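Local coordinates for protein LigF (Sphingobium sp. SYK-6, PDB 4XT0) that cleaves beta-aryl ether bonds of lignin as a glutathione-binding beta-etherase of the glutathione S-transferase superfamily, at residues 196-208 / 229-243. Numbering follows the deposited sequence.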
loop_
_atom_site.group_PDB
_atom_site.type_symbol
_atom_site.label_atom_id
_atom_site.label_comp_id
_atom_site.label_asym_id
_atom_site.label_seq_id
_atom_site.Cartn_x
_atom_site.Cartn_y
_atom_site.Cartn_z
ATOM N N ALA A 196 6.587 0.920 12.156
ATOM C CA ALA A 196 5.727 -0.275 12.081
ATOM C C ALA A 196 4.734 -0.314 13.228
ATOM O O ALA A 196 3.532 -0.556 13.014
ATOM C CB ALA A 196 6.556 -1.566 12.092
ATOM N N ASP A 197 5.236 -0.124 14.449
ATOM C CA ASP A 197 4.357 -0.127 15.618
ATOM C C ASP A 197 3.343 1.009 15.548
ATOM O O ASP A 197 2.156 0.798 15.791
ATOM C CB ASP A 197 5.180 -0.053 16.911
ATOM C CG ASP A 197 6.197 -1.180 16.998
ATOM O OD1 ASP A 197 5.786 -2.339 17.278
ATOM O OD2 ASP A 197 7.399 -0.919 16.748
ATOM N N ILE A 198 3.806 2.204 15.188
ATOM C CA ILE A 198 2.935 3.380 15.130
ATOM C C ILE A 198 1.793 3.192 14.107
ATOM O O ILE A 198 0.616 3.421 14.416
ATOM C CB ILE A 198 3.762 4.658 14.786
ATOM C CG1 ILE A 198 4.564 5.123 16.002
ATOM C CG2 ILE A 198 2.862 5.785 14.295
ATOM C CD1 ILE A 198 5.608 6.207 15.647
ATOM N N CYS A 199 2.135 2.734 12.906
ATOM C CA CYS A 199 1.130 2.587 11.848
ATOM C C CYS A 199 0.100 1.517 12.211
ATOM O O CYS A 199 -1.092 1.677 11.935
ATOM C CB CYS A 199 1.797 2.258 10.508
ATOM S SG CYS A 199 2.805 3.628 9.804
ATOM N N ASN A 200 0.551 0.432 12.835
ATOM C CA ASN A 200 -0.365 -0.619 13.236
ATOM C C ASN A 200 -1.181 -0.217 14.461
ATOM O O ASN A 200 -2.367 -0.563 14.564
ATOM C CB ASN A 200 0.397 -1.921 13.508
ATOM C CG ASN A 200 0.683 -2.689 12.247
ATOM O OD1 ASN A 200 -0.155 -3.460 11.781
ATOM N ND2 ASN A 200 1.866 -2.474 11.673
ATOM N N PHE A 201 -0.545 0.514 15.377
ATOM C CA PHE A 201 -1.222 1.008 16.585
ATOM C C PHE A 201 -2.331 1.967 16.191
ATOM O O PHE A 201 -3.386 1.994 16.820
ATOM C CB PHE A 201 -0.220 1.698 17.533
ATOM C CG PHE A 201 -0.830 2.243 18.803
ATOM C CD1 PHE A 201 -0.983 1.434 19.915
ATOM C CD2 PHE A 201 -1.203 3.575 18.898
ATOM C CE1 PHE A 201 -1.524 1.930 21.109
ATOM C CE2 PHE A 201 -1.749 4.086 20.082
ATOM C CZ PHE A 201 -1.898 3.263 21.191
ATOM N N ALA A 202 -2.089 2.752 15.139
ATOM C CA ALA A 202 -3.095 3.697 14.634
ATOM C C ALA A 202 -4.419 2.997 14.322
ATOM O O ALA A 202 -5.499 3.545 14.586
ATOM C CB ALA A 202 -2.569 4.428 13.378
ATOM N N ILE A 203 -4.329 1.785 13.771
ATOM C CA ILE A 203 -5.521 0.967 13.471
ATOM C C ILE A 203 -5.963 0.126 14.663
ATOM O O ILE A 203 -7.153 0.029 14.952
ATOM C CB ILE A 203 -5.270 0.005 12.256
ATOM C CG1 ILE A 203 -4.673 0.770 11.067
ATOM C CG2 ILE A 203 -6.557 -0.741 11.872
ATOM C CD1 ILE A 203 -5.448 2.041 10.666
ATOM N N ALA A 204 -5.015 -0.482 15.371
ATOM C CA ALA A 204 -5.385 -1.474 16.382
ATOM C C ALA A 204 -5.884 -0.872 17.690
ATOM O O ALA A 204 -6.697 -1.490 18.376
ATOM C CB ALA A 204 -4.209 -2.409 16.669
ATOM N N ASN A 205 -5.394 0.309 18.061
ATOM C CA ASN A 205 -5.808 0.894 19.333
ATOM C C ASN A 205 -7.311 1.168 19.363
ATOM O O ASN A 205 -7.831 1.898 18.520
ATOM C CB ASN A 205 -5.036 2.182 19.619
ATOM C CG ASN A 205 -5.230 2.672 21.046
ATOM O OD1 ASN A 205 -5.120 1.895 21.998
ATOM N ND2 ASN A 205 -5.529 3.962 21.201
ATOM N N GLY A 206 -8.002 0.588 20.346
ATOM C CA GLY A 206 -9.450 0.687 20.417
ATOM C C GLY A 206 -10.146 -0.637 20.157
ATOM O O GLY A 206 -11.257 -0.853 20.637
ATOM N N LEU A 207 -9.499 -1.526 19.400
ATOM C CA LEU A 207 -10.071 -2.847 19.120
ATOM C C LEU A 207 -10.284 -3.669 20.399
ATOM O O LEU A 207 -11.192 -4.503 20.461
ATOM C CB LEU A 207 -9.182 -3.641 18.151
ATOM C CG LEU A 207 -8.885 -3.116 16.740
ATOM C CD1 LEU A 207 -8.089 -4.162 15.953
ATOM C CD2 LEU A 207 -10.137 -2.716 15.994
ATOM N N GLN A 208 -9.444 -3.426 21.409
ATOM C CA GLN A 208 -9.498 -4.169 22.674
ATOM C C GLN A 208 -10.581 -3.669 23.640
ATOM O O GLN A 208 -10.678 -4.158 24.766
ATOM C CB GLN A 208 -8.130 -4.127 23.380
ATOM C CG GLN A 208 -7.845 -2.842 24.168
ATOM C CD GLN A 208 -7.269 -1.726 23.313
ATOM O OE1 GLN A 208 -7.609 -1.584 22.136
ATOM N NE2 GLN A 208 -6.384 -0.927 23.905
ATOM N N TRP A 229 1.263 -5.347 23.927
ATOM C CA TRP A 229 1.819 -4.364 22.999
ATOM C C TRP A 229 0.985 -3.073 23.005
ATOM O O TRP A 229 1.534 -1.970 23.102
ATOM C CB TRP A 229 1.902 -4.991 21.603
ATOM C CG TRP A 229 2.232 -4.096 20.425
ATOM C CD1 TRP A 229 3.479 -3.704 20.004
ATOM C CD2 TRP A 229 1.299 -3.567 19.467
ATOM N NE1 TRP A 229 3.371 -2.943 18.861
ATOM C CE2 TRP A 229 2.057 -2.848 18.509
ATOM C CE3 TRP A 229 -0.091 -3.626 19.332
ATOM C CZ2 TRP A 229 1.453 -2.179 17.433
ATOM C CZ3 TRP A 229 -0.685 -2.967 18.252
ATOM C CH2 TRP A 229 0.092 -2.256 17.318
ATOM N N LEU A 230 -0.339 -3.210 22.931
ATOM C CA LEU A 230 -1.225 -2.046 23.028
ATOM C C LEU A 230 -1.001 -1.259 24.327
ATOM O O LEU A 230 -0.933 -0.030 24.309
ATOM C CB LEU A 230 -2.691 -2.475 22.934
ATOM C CG LEU A 230 -3.254 -2.833 21.554
ATOM C CD1 LEU A 230 -4.647 -3.456 21.707
ATOM C CD2 LEU A 230 -3.315 -1.604 20.634
ATOM N N ASP A 231 -0.893 -1.979 25.444
ATOM C CA ASP A 231 -0.602 -1.377 26.747
ATOM C C ASP A 231 0.752 -0.674 26.763
ATOM O O ASP A 231 0.880 0.437 27.275
ATOM C CB ASP A 231 -0.624 -2.442 27.838
ATOM C CG ASP A 231 -2.035 -2.860 28.226
ATOM O OD1 ASP A 231 -3.009 -2.271 27.710
ATOM O OD2 ASP A 231 -2.162 -3.778 29.057
ATOM N N ARG A 232 1.754 -1.357 26.213
ATOM C CA ARG A 232 3.130 -0.882 26.123
ATOM C C ARG A 232 3.206 0.471 25.395
ATOM O O ARG A 232 3.799 1.438 25.884
ATOM C CB ARG A 232 3.965 -1.964 25.405
ATOM C CG ARG A 232 5.418 -1.664 25.100
ATOM C CD ARG A 232 6.141 -2.938 24.582
ATOM N NE ARG A 232 5.941 -4.071 25.493
ATOM C CZ ARG A 232 5.318 -5.207 25.171
ATOM N NH1 ARG A 232 4.863 -5.405 23.938
ATOM N NH2 ARG A 232 5.169 -6.163 26.081
ATOM N N ILE A 233 2.586 0.546 24.229
ATOM C CA ILE A 233 2.639 1.776 23.453
ATOM C C ILE A 233 1.858 2.881 24.168
ATOM O O ILE A 233 2.309 4.027 24.238
ATOM C CB ILE A 233 2.107 1.548 22.031
ATOM C CG1 ILE A 233 2.993 0.512 21.339
ATOM C CG2 ILE A 233 2.090 2.845 21.251
ATOM C CD1 ILE A 233 2.532 0.141 19.973
ATOM N N ASN A 234 0.708 2.526 24.735
ATOM C CA ASN A 234 -0.085 3.491 25.491
ATOM C C ASN A 234 0.623 4.037 26.743
ATOM O O ASN A 234 0.257 5.098 27.253
ATOM C CB ASN A 234 -1.427 2.864 25.887
ATOM C CG ASN A 234 -2.506 3.102 24.842
ATOM O OD1 ASN A 234 -2.792 4.239 24.489
ATOM N ND2 ASN A 234 -3.109 2.032 24.350
ATOM N N ALA A 235 1.631 3.318 27.240
ATOM C CA ALA A 235 2.395 3.789 28.392
ATOM C C ALA A 235 3.547 4.745 28.018
ATOM O O ALA A 235 4.128 5.396 28.895
ATOM C CB ALA A 235 2.941 2.602 29.173
ATOM N N ARG A 236 3.892 4.818 26.732
ATOM C CA ARG A 236 4.992 5.681 26.287
ATOM C C ARG A 236 4.642 7.137 26.541
ATOM O O ARG A 236 3.522 7.545 26.270
ATOM C CB ARG A 236 5.301 5.471 24.800
ATOM C CG ARG A 236 5.729 4.052 24.436
ATOM C CD ARG A 236 6.018 3.927 22.933
ATOM N NE ARG A 236 7.040 4.878 22.488
ATOM C CZ ARG A 236 8.345 4.626 22.514
ATOM N NH1 ARG A 236 8.780 3.448 22.944
ATOM N NH2 ARG A 236 9.214 5.537 22.096
ATOM N N PRO A 237 5.601 7.926 27.067
ATOM C CA PRO A 237 5.329 9.336 27.386
ATOM C C PRO A 237 4.824 10.162 26.197
ATOM O O PRO A 237 3.928 10.978 26.382
ATOM C CB PRO A 237 6.689 9.845 27.874
ATOM C CG PRO A 237 7.321 8.622 28.486
ATOM C CD PRO A 237 6.926 7.503 27.554
ATOM N N ALA A 238 5.380 9.963 25.006
ATOM C CA ALA A 238 4.965 10.737 23.836
ATOM C C ALA A 238 3.544 10.379 23.396
ATOM O O ALA A 238 2.814 11.234 22.885
ATOM C CB ALA A 238 5.949 10.522 22.661
ATOM N N ILE A 239 3.153 9.117 23.589
ATOM C CA ILE A 239 1.802 8.678 23.230
ATOM C C ILE A 239 0.779 9.214 24.226
ATOM O O ILE A 239 -0.285 9.710 23.829
ATOM C CB ILE A 239 1.705 7.133 23.158
ATOM C CG1 ILE A 239 2.631 6.578 22.057
ATOM C CG2 ILE A 239 0.273 6.689 22.921
ATOM C CD1 ILE A 239 2.342 7.079 20.630
ATOM N N LYS A 240 1.097 9.138 25.519
ATOM C CA LYS A 240 0.253 9.776 26.532
ATOM C C LYS A 240 0.153 11.282 26.274
ATOM O O LYS A 240 -0.931 11.857 26.379
ATOM C CB LYS A 240 0.778 9.518 27.950
ATOM C CG LYS A 240 0.590 8.090 28.438
ATOM C CD LYS A 240 0.926 7.959 29.921
ATOM C CE LYS A 240 0.868 6.499 30.398
ATOM N NZ LYS A 240 -0.496 5.879 30.308
ATOM N N GLU A 241 1.270 11.921 25.922
ATOM C CA GLU A 241 1.242 13.356 25.620
ATOM C C GLU A 241 0.321 13.670 24.430
ATOM O O GLU A 241 -0.415 14.660 24.447
ATOM C CB GLU A 241 2.647 13.880 25.329
ATOM C CG GLU A 241 2.703 15.385 25.093
ATOM C CD GLU A 241 4.045 15.840 24.535
ATOM O OE1 GLU A 241 4.899 14.970 24.262
ATOM O OE2 GLU A 241 4.243 17.063 24.366
ATOM N N MET A 242 0.379 12.825 23.402
ATOM C CA MET A 242 -0.443 12.997 22.211
ATOM C C MET A 242 -1.927 13.021 22.600
ATOM O O MET A 242 -2.677 13.936 22.235
ATOM C CB MET A 242 -0.155 11.875 21.200
ATOM C CG MET A 242 -1.047 11.912 19.956
ATOM S SD MET A 242 -0.792 10.526 18.828
ATOM C CE MET A 242 -1.277 9.157 19.889
ATOM N N PHE A 243 -2.345 12.027 23.375
ATOM C CA PHE A 243 -3.753 11.939 23.764
ATOM C C PHE A 243 -4.148 13.052 24.739
ATOM O O PHE A 243 -5.291 13.523 24.731
ATOM C CB PHE A 243 -4.058 10.570 24.378
ATOM C CG PHE A 243 -4.152 9.455 23.366
ATOM C CD1 PHE A 243 -5.177 9.431 22.434
ATOM C CD2 PHE A 243 -3.238 8.413 23.376
ATOM C CE1 PHE A 243 -5.272 8.396 21.510
ATOM C CE2 PHE A 243 -3.325 7.374 22.454
ATOM C CZ PHE A 243 -4.342 7.372 21.517
HETATM O O HOH W 1 -5.310 5.044 24.042
HETATM O O HOH W 2 -3.922 -0.456 25.927
#
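Phe201 and Trp229 both extend from their helices with CG opposite the backbone nitrogen (chi1 170° for Trp229), which carries each ring across to the other segment, a worked example of two aromatic knobs, each seated in a hole of the other segment. Phe201 settles among Leu230, Ile233, Asn234 and Ile239; Ile233 CG2 lies 3.7 Å from the centroid of its ring as a CH-pi contact, while CB of Asn205 covers the opposite face. Trp229 enters edge-on between Asp197, Asn200, Phe201 and Ala204, its CH2 3.4 Å from the backbone N of Phe201. Trp229 NE1 donates to Asp197 OD1 over 3.0 Å, on the anti side of a carboxylate turned 47° from the indole. The same OD1 accepts from the backbone N of Leu188. A phenylalanine in place of Trp229 would probably leave Asp197 without its indole mate and a gap beside Ala204. Just past the end of helix 196-204, Asn205 OD1 accepts from Asn234 ND2 at 3.1 Å, the donor above the carbonyl plane, and a water links Asn205 ND2 back to Asn234 OD1, so two links join the amides. Beyond them Leu230 CD1 presses on the bent side chain of Gln208, 3.5 Å from its CD. Helices 196-204 and 229-235 cross at 107° within the all-helical C-terminal domain, where Asp197 OD2 accepts from Ser194 N, consistent with the N-capping box of glutathione S-transferases.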